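Local coordinates for saposin-like protein (Necator americanus, PDB 3S63) that probably binds lipids and interacts with membranes, as a hookworm member of the saposin-like family, at residues C49-L52 and M53-N56. Residues are numbered along the deposited sequence; the frame is centred on the assembly and turned at random.
Sequences CLLL and MKVN
Asn56 turns its side-chain amide back onto the carbonyl of Leu52, one helical turn earlier. Two donors of the same residue therefore grip Leu52 O: Asn56 N at 3.0 Å through the backbone i to i+4 bond, and Asn56 ND2 at 3.2 Å. ND2 lies in the carbonyl plane of Leu52, on a lone pair of the oxygen, with a C=O...N angle of 135°, whereas the backbone donor is tilted from that plane. With CG beside the backbone N (chi1 -64°), the amide swings back over the preceding turn, and the ND2 bond restrains its rotation. Helical backbone bonds also run from Met53 N to Cys49 O (2.9 Å), from Lys54 N to Leu50 O and from Val55 N to Leu51 O.

Apolar packing joins Cys49 and Met53 on the buried face. The methionine chain bends at chi2 (-53°), which brings its terminal methyl CE to 3.6 Å from Cys49 SG. That sulfur is bonded to Cys39; this disulfide between helices 46-65 and 28-39 is one of three characteristic of the saposin fold. Met53 packs against Leu35 and Cys39 of helix 28-39, Leu50 against Lys36 and Cys39, while Leu52 and Asn56 reach Met78, just beyond helix 71-77.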
# COMPACT_ATOMS: atom_id res chain seq x y z
N CYS A 49 -2.08 4.18 8.10
CA CYS A 49 -1.18 3.65 7.11
C CYS A 49 -0.12 2.82 7.81
O CYS A 49 0.11 1.66 7.47
CB CYS A 49 -0.54 4.82 6.38
SG CYS A 49 0.51 4.41 4.95
N LEU A 50 0.51 3.42 8.80
CA LEU A 50 1.65 2.83 9.49
C LEU A 50 1.34 1.46 10.09
O LEU A 50 2.19 0.56 10.06
CB LEU A 50 2.18 3.79 10.56
CG LEU A 50 3.00 4.99 10.06
CD1 LEU A 50 3.17 6.02 11.14
CD2 LEU A 50 4.37 4.54 9.52
N LEU A 51 0.14 1.32 10.64
CA LEU A 51 -0.30 0.05 11.23
C LEU A 51 -0.67 -0.94 10.16
O LEU A 51 -0.55 -2.15 10.36
CB LEU A 51 -1.51 0.28 12.14
CG LEU A 51 -1.16 0.96 13.46
CD1 LEU A 51 -2.31 1.82 13.93
CD2 LEU A 51 -0.77 -0.08 14.50
N LEU A 52 -1.14 -0.43 9.03
CA LEU A 52 -1.54 -1.26 7.91
C LEU A 52 -0.32 -1.94 7.34
O LEU A 52 -0.32 -3.16 7.13
CB LEU A 52 -2.18 -0.41 6.83
CG LEU A 52 -3.46 -0.90 6.17
CD1 LEU A 52 -3.51 -0.31 4.78
CD2 LEU A 52 -3.52 -2.43 6.14
N MET A 53 0.72 -1.16 7.07
CA MET A 53 1.96 -1.71 6.52
C MET A 53 2.61 -2.63 7.54
O MET A 53 3.25 -3.62 7.18
CB MET A 53 2.94 -0.60 6.08
CG MET A 53 2.32 0.50 5.22
SD MET A 53 1.45 -0.15 3.80
CE MET A 53 0.46 1.24 3.24
N LYS A 54 2.47 -2.31 8.83
CA LYS A 54 3.11 -3.12 9.86
C LYS A 54 2.54 -4.52 9.84
O LYS A 54 3.28 -5.49 9.79
CB LYS A 54 2.93 -2.51 11.24
CG LYS A 54 3.65 -3.31 12.32
CD LYS A 54 3.17 -2.99 13.74
CE LYS A 54 1.85 -3.67 14.07
NZ LYS A 54 1.67 -3.83 15.54
N VAL A 55 1.22 -4.61 9.89
CA VAL A 55 0.55 -5.89 9.96
C VAL A 55 0.72 -6.67 8.66
O VAL A 55 0.94 -7.88 8.68
CB VAL A 55 -0.95 -5.72 10.24
CG1 VAL A 55 -1.64 -7.07 10.33
CG2 VAL A 55 -1.15 -4.94 11.52
N ASN A 56 0.63 -5.97 7.53
CA ASN A 56 0.51 -6.63 6.23
C ASN A 56 1.70 -6.55 5.30
O ASN A 56 1.54 -6.78 4.11
CB ASN A 56 -0.70 -6.09 5.47
CG ASN A 56 -1.99 -6.39 6.16
OD1 ASN A 56 -2.46 -7.53 6.14
ND2 ASN A 56 -2.58 -5.38 6.79